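Local coordinates for protein MlnD (Bacillus methylotrophicus, PDB 5IL5) that is the dehydratase domain of a trans-AT polyketide synthase of the macrolactin pathway, of a family that removes water from beta-hydroxyacyl intermediates carried on an acyl carrier protein, at residues M68-A80 / G210-Y222. Sequence-based numbering, arbitrary orientation.
Sequences MFPFLSQIEMARA and GCIIKPEVIESVY
The carboxylate of Glu76 reaches across to the backbone of the loop before helix 215-229 and takes two N-H groups there. Ile213 N donates to Glu76 OE1 at 2.8 Å, and Ile212 N donates to Glu76 OE2 at 3.0 Å. Both come from well above the carboxylate plane. From the opposite face of that plane, Arg79 NE also reaches OE1, on a nearly straight bond of 166°. Arg79 NH2 completes a salt bridge with OE2, and His33 adds a further bond to OE2. The buried carboxylate is therefore gripped by backbone, arginine and histidine together, which fixes its rotation and would be expected to favour the charged form. Glu76 has CG anti to its own N (chi1 178°) and bends at chi2, which turns the carboxylate to the loop. Ile212 packs beside Arg79, though the exact fit is doubtful. Three residues before Glu76, a water links Ser73 OG to Ile213 O. Ile75 CG2 and Ile213 CD1 meet over strand 278-286.

Toward Pro70 and Tyr222 the packing is mainly apolar. Leu72 CB sits against Ile218 CG1 at 3.6 Å, while Leu72 CD1 meets Tyr222 CB at 3.7 Å, the latter two side chains crossing near a right angle. Glu219 brings OE1 beside Pro70 CB; its OE2 is bonded to Tyr179. The contact thus joins helix 74-86 and the turn before it to helix 215-229 and the loop leading into it, across the N- and C-terminal hotdog folds, in the double-hotdog arrangement typical of polyketide synthase dehydratases.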
loop_
_atom_site.group_PDB
_atom_site.type_symbol
_atom_site.label_atom_id
_atom_site.label_comp_id
_atom_site.label_asym_id
_atom_site.label_seq_id
_atom_site.Cartn_x
_atom_site.Cartn_y
_atom_site.Cartn_z
ATOM N N MET A 68 15.431 -8.645 -21.734
ATOM C CA MET A 68 14.485 -7.588 -21.398
ATOM C C MET A 68 13.125 -8.166 -21.040
ATOM O O MET A 68 12.688 -9.170 -21.605
ATOM C CB MET A 68 14.245 -6.611 -22.546
ATOM C CG MET A 68 15.416 -5.771 -22.940
ATOM S SD MET A 68 14.997 -4.849 -24.421
ATOM C CE MET A 68 15.146 -6.130 -25.646
ATOM N N PHE A 69 12.447 -7.493 -20.121
ATOM C CA PHE A 69 11.046 -7.780 -19.887
ATOM C C PHE A 69 10.232 -7.242 -21.061
ATOM O O PHE A 69 10.470 -6.117 -21.510
ATOM C CB PHE A 69 10.567 -7.134 -18.589
ATOM C CG PHE A 69 9.191 -7.560 -18.177
ATOM C CD1 PHE A 69 8.985 -8.775 -17.551
ATOM C CD2 PHE A 69 8.098 -6.748 -18.424
ATOM C CE1 PHE A 69 7.719 -9.171 -17.180
ATOM C CE2 PHE A 69 6.828 -7.142 -18.050
ATOM C CZ PHE A 69 6.639 -8.355 -17.428
ATOM N N PRO A 70 9.273 -8.012 -21.580
ATOM C CA PRO A 70 8.554 -7.573 -22.783
ATOM C C PRO A 70 7.966 -6.180 -22.611
ATOM O O PRO A 70 7.448 -5.829 -21.548
ATOM C CB PRO A 70 7.459 -8.633 -22.955
ATOM C CG PRO A 70 7.428 -9.399 -21.669
ATOM C CD PRO A 70 8.810 -9.333 -21.128
ATOM N N PHE A 71 8.043 -5.388 -23.680
ATOM C CA PHE A 71 7.588 -4.005 -23.618
ATOM C C PHE A 71 6.122 -3.915 -23.223
ATOM O O PHE A 71 5.772 -3.272 -22.228
ATOM C CB PHE A 71 7.807 -3.317 -24.968
ATOM C CG PHE A 71 9.242 -3.066 -25.290
ATOM C CD1 PHE A 71 9.934 -2.074 -24.624
ATOM C CD2 PHE A 71 9.896 -3.798 -26.266
ATOM C CE1 PHE A 71 11.255 -1.822 -24.909
ATOM C CE2 PHE A 71 11.225 -3.552 -26.553
ATOM C CZ PHE A 71 11.905 -2.559 -25.874
ATOM N N LEU A 72 5.246 -4.551 -24.002
ATOM C CA LEU A 72 3.827 -4.233 -23.930
ATOM C C LEU A 72 3.147 -4.780 -22.681
ATOM O O LEU A 72 2.056 -4.314 -22.336
ATOM C CB LEU A 72 3.119 -4.767 -25.176
ATOM C CG LEU A 72 3.556 -4.163 -26.519
ATOM C CD1 LEU A 72 2.635 -4.591 -27.652
ATOM C CD2 LEU A 72 3.653 -2.644 -26.452
ATOM N N SER A 73 3.771 -5.714 -21.967
ATOM C CA SER A 73 3.169 -6.190 -20.728
ATOM C C SER A 73 3.078 -5.093 -19.681
ATOM O O SER A 73 2.382 -5.262 -18.674
ATOM C CB SER A 73 3.963 -7.366 -20.166
ATOM O OG SER A 73 3.623 -8.575 -20.820
ATOM N N GLN A 74 3.778 -3.982 -19.891
ATOM C CA GLN A 74 3.658 -2.833 -19.008
ATOM C C GLN A 74 2.253 -2.251 -19.034
ATOM O O GLN A 74 1.829 -1.611 -18.065
ATOM C CB GLN A 74 4.688 -1.794 -19.425
ATOM C CG GLN A 74 6.088 -2.274 -19.166
ATOM C CD GLN A 74 7.134 -1.426 -19.841
ATOM O OE1 GLN A 74 7.399 -0.299 -19.433
ATOM N NE2 GLN A 74 7.753 -1.977 -20.874
ATOM N N ILE A 75 1.519 -2.447 -20.131
ATOM C CA ILE A 75 0.127 -2.011 -20.167
ATOM C C ILE A 75 -0.666 -2.708 -19.072
ATOM O O ILE A 75 -1.498 -2.087 -18.398
ATOM C CB ILE A 75 -0.492 -2.260 -21.555
ATOM C CG1 ILE A 75 0.283 -1.520 -22.654
ATOM C CG2 ILE A 75 -1.947 -1.815 -21.550
ATOM C CD1 ILE A 75 -0.226 -1.814 -24.068
ATOM N N GLU A 76 -0.427 -4.008 -18.877
ATOM C CA GLU A 76 -1.063 -4.723 -17.771
ATOM C C GLU A 76 -0.673 -4.116 -16.424
ATOM O O GLU A 76 -1.518 -3.983 -15.532
ATOM C CB GLU A 76 -0.704 -6.208 -17.837
ATOM C CG GLU A 76 -1.268 -7.062 -16.705
ATOM C CD GLU A 76 -2.779 -7.104 -16.691
ATOM O OE1 GLU A 76 -3.399 -6.757 -17.717
ATOM O OE2 GLU A 76 -3.339 -7.509 -15.649
ATOM N N MET A 77 0.597 -3.739 -16.257
ATOM C CA MET A 77 1.006 -3.073 -15.022
ATOM C C MET A 77 0.181 -1.814 -14.787
ATOM O O MET A 77 -0.320 -1.577 -13.682
ATOM C CB MET A 77 2.493 -2.711 -15.069
ATOM C CG MET A 77 3.452 -3.878 -15.063
ATOM S SD MET A 77 5.150 -3.386 -15.426
ATOM C CE MET A 77 5.898 -4.994 -15.539
ATOM N N ALA A 78 0.033 -0.990 -15.819
ATOM C CA ALA A 78 -0.744 0.234 -15.675
ATOM C C ALA A 78 -2.216 -0.077 -15.439
ATOM O O ALA A 78 -2.861 0.546 -14.585
ATOM C CB ALA A 78 -0.562 1.106 -16.914
ATOM N N ARG A 79 -2.766 -1.033 -16.189
ATOM C CA ARG A 79 -4.173 -1.372 -16.029
ATOM C C ARG A 79 -4.450 -1.877 -14.625
ATOM O O ARG A 79 -5.455 -1.503 -14.012
ATOM C CB ARG A 79 -4.582 -2.422 -17.057
ATOM C CG ARG A 79 -6.036 -2.853 -16.950
ATOM C CD ARG A 79 -6.225 -4.302 -17.311
ATOM N NE ARG A 79 -5.504 -5.210 -16.428
ATOM C CZ ARG A 79 -5.872 -5.496 -15.182
ATOM N NH1 ARG A 79 -6.957 -4.944 -14.654
ATOM N NH2 ARG A 79 -5.159 -6.344 -14.459
ATOM N N ALA A 80 -3.581 -2.742 -14.105
ATOM C CA ALA A 80 -3.784 -3.261 -12.759
ATOM C C ALA A 80 -3.610 -2.160 -11.721
ATOM O O ALA A 80 -4.414 -2.041 -10.789
ATOM C CB ALA A 80 -2.831 -4.428 -12.499
ATOM N N GLY A 210 -4.362 -13.387 -11.905
ATOM C CA GLY A 210 -4.380 -11.939 -11.793
ATOM C C GLY A 210 -4.259 -11.201 -13.111
ATOM O O GLY A 210 -4.819 -10.112 -13.258
ATOM N N CYS A 211 -3.529 -11.760 -14.079
ATOM C CA CYS A 211 -3.288 -11.059 -15.338
ATOM C C CYS A 211 -4.572 -11.001 -16.151
ATOM O O CYS A 211 -5.080 -12.036 -16.592
ATOM C CB CYS A 211 -2.188 -11.744 -16.143
ATOM S SG CYS A 211 -0.515 -11.231 -15.744
ATOM N N ILE A 212 -5.105 -9.790 -16.341
ATOM C CA ILE A 212 -6.182 -9.597 -17.303
ATOM C C ILE A 212 -5.634 -9.726 -18.714
ATOM O O ILE A 212 -6.173 -10.458 -19.552
ATOM C CB ILE A 212 -6.843 -8.223 -17.098
ATOM C CG1 ILE A 212 -7.453 -8.109 -15.698
ATOM C CG2 ILE A 212 -7.875 -7.965 -18.171
ATOM C CD1 ILE A 212 -8.606 -9.020 -15.419
ATOM N N ILE A 213 -4.527 -9.042 -18.980
ATOM C CA ILE A 213 -3.840 -9.100 -20.260
ATOM C C ILE A 213 -2.697 -10.087 -20.101
ATOM O O ILE A 213 -1.680 -9.771 -19.476
ATOM C CB ILE A 213 -3.330 -7.718 -20.686
ATOM C CG1 ILE A 213 -4.504 -6.751 -20.871
ATOM C CG2 ILE A 213 -2.492 -7.821 -21.951
ATOM C CD1 ILE A 213 -4.093 -5.319 -21.196
ATOM N N LYS A 214 -2.847 -11.280 -20.670
ATOM C CA LYS A 214 -1.832 -12.302 -20.478
ATOM C C LYS A 214 -0.547 -11.915 -21.203
ATOM O O LYS A 214 -0.595 -11.335 -22.291
ATOM C CB LYS A 214 -2.297 -13.669 -20.962
ATOM C CG LYS A 214 -3.363 -14.298 -20.104
ATOM C CD LYS A 214 -3.602 -15.727 -20.533
ATOM C CE LYS A 214 -4.666 -16.385 -19.683
ATOM N NZ LYS A 214 -5.044 -17.737 -20.188
ATOM N N PRO A 215 0.620 -12.225 -20.631
ATOM C CA PRO A 215 1.866 -11.784 -21.276
ATOM C C PRO A 215 2.035 -12.320 -22.688
ATOM O O PRO A 215 2.437 -11.567 -23.584
ATOM C CB PRO A 215 2.953 -12.307 -20.320
ATOM C CG PRO A 215 2.309 -13.417 -19.583
ATOM C CD PRO A 215 0.888 -13.002 -19.409
ATOM N N GLU A 216 1.722 -13.600 -22.919
ATOM C CA GLU A 216 1.920 -14.166 -24.248
ATOM C C GLU A 216 0.911 -13.626 -25.252
ATOM O O GLU A 216 1.232 -13.513 -26.441
ATOM C CB GLU A 216 1.879 -15.696 -24.206
ATOM C CG GLU A 216 0.509 -16.345 -24.035
ATOM C CD GLU A 216 0.007 -16.318 -22.611
ATOM O OE1 GLU A 216 0.730 -15.820 -21.725
ATOM O OE2 GLU A 216 -1.110 -16.823 -22.379
ATOM N N VAL A 217 -0.298 -13.277 -24.809
ATOM C CA VAL A 217 -1.286 -12.718 -25.728
ATOM C C VAL A 217 -0.843 -11.346 -26.224
ATOM O O VAL A 217 -0.799 -11.092 -27.434
ATOM C CB VAL A 217 -2.673 -12.660 -25.063
ATOM C CG1 VAL A 217 -3.685 -11.992 -25.990
ATOM C CG2 VAL A 217 -3.144 -14.056 -24.719
ATOM N N ILE A 218 -0.521 -10.433 -25.307
ATOM C CA ILE A 218 -0.120 -9.098 -25.730
ATOM C C ILE A 218 1.234 -9.119 -26.431
ATOM O O ILE A 218 1.527 -8.218 -27.221
ATOM C CB ILE A 218 -0.132 -8.127 -24.531
ATOM C CG1 ILE A 218 0.022 -6.674 -24.997
ATOM C CG2 ILE A 218 0.965 -8.462 -23.525
ATOM C CD1 ILE A 218 -1.175 -6.112 -25.739
ATOM N N GLU A 219 2.081 -10.117 -26.164
ATOM C CA GLU A 219 3.333 -10.212 -26.906
ATOM C C GLU A 219 3.109 -10.724 -28.323
ATOM O O GLU A 219 3.860 -10.363 -29.234
ATOM C CB GLU A 219 4.325 -11.110 -26.170
ATOM C CG GLU A 219 5.739 -11.032 -26.717
ATOM C CD GLU A 219 6.335 -9.645 -26.634
ATOM O OE1 GLU A 219 5.894 -8.845 -25.782
ATOM O OE2 GLU A 219 7.240 -9.349 -27.435
ATOM N N SER A 220 2.097 -11.568 -28.531
ATOM C CA SER A 220 1.691 -11.896 -29.893
ATOM C C SER A 220 1.339 -10.636 -30.670
ATOM O O SER A 220 1.638 -10.527 -31.863
ATOM C CB SER A 220 0.504 -12.856 -29.872
ATOM O OG SER A 220 0.891 -14.130 -29.400
ATOM N N VAL A 221 0.685 -9.682 -30.009
ATOM C CA VAL A 221 0.368 -8.404 -30.638
ATOM C C VAL A 221 1.639 -7.744 -31.149
ATOM O O VAL A 221 1.718 -7.319 -32.306
ATOM C CB VAL A 221 -0.386 -7.501 -29.644
ATOM C CG1 VAL A 221 -0.391 -6.033 -30.102
ATOM C CG2 VAL A 221 -1.800 -8.044 -29.419
ATOM N N TYR A 222 2.654 -7.656 -30.293
ATOM C CA TYR A 222 3.913 -7.048 -30.701
ATOM C C TYR A 222 4.581 -7.871 -31.795
ATOM O O TYR A 222 5.112 -7.313 -32.761
ATOM C CB TYR A 222 4.825 -6.884 -29.483
ATOM C CG TYR A 222 6.067 -6.069 -29.755
ATOM C CD1 TYR A 222 5.964 -4.737 -30.107
ATOM C CD2 TYR A 222 7.337 -6.600 -29.584
ATOM C CE1 TYR A 222 7.074 -3.969 -30.348
ATOM C CE2 TYR A 222 8.463 -5.829 -29.807
ATOM C CZ TYR A 222 8.323 -4.518 -30.189
ATOM O OH TYR A 222 9.452 -3.765 -30.406
HETATM O O HOH W 1 1.064 -9.105 -19.319
#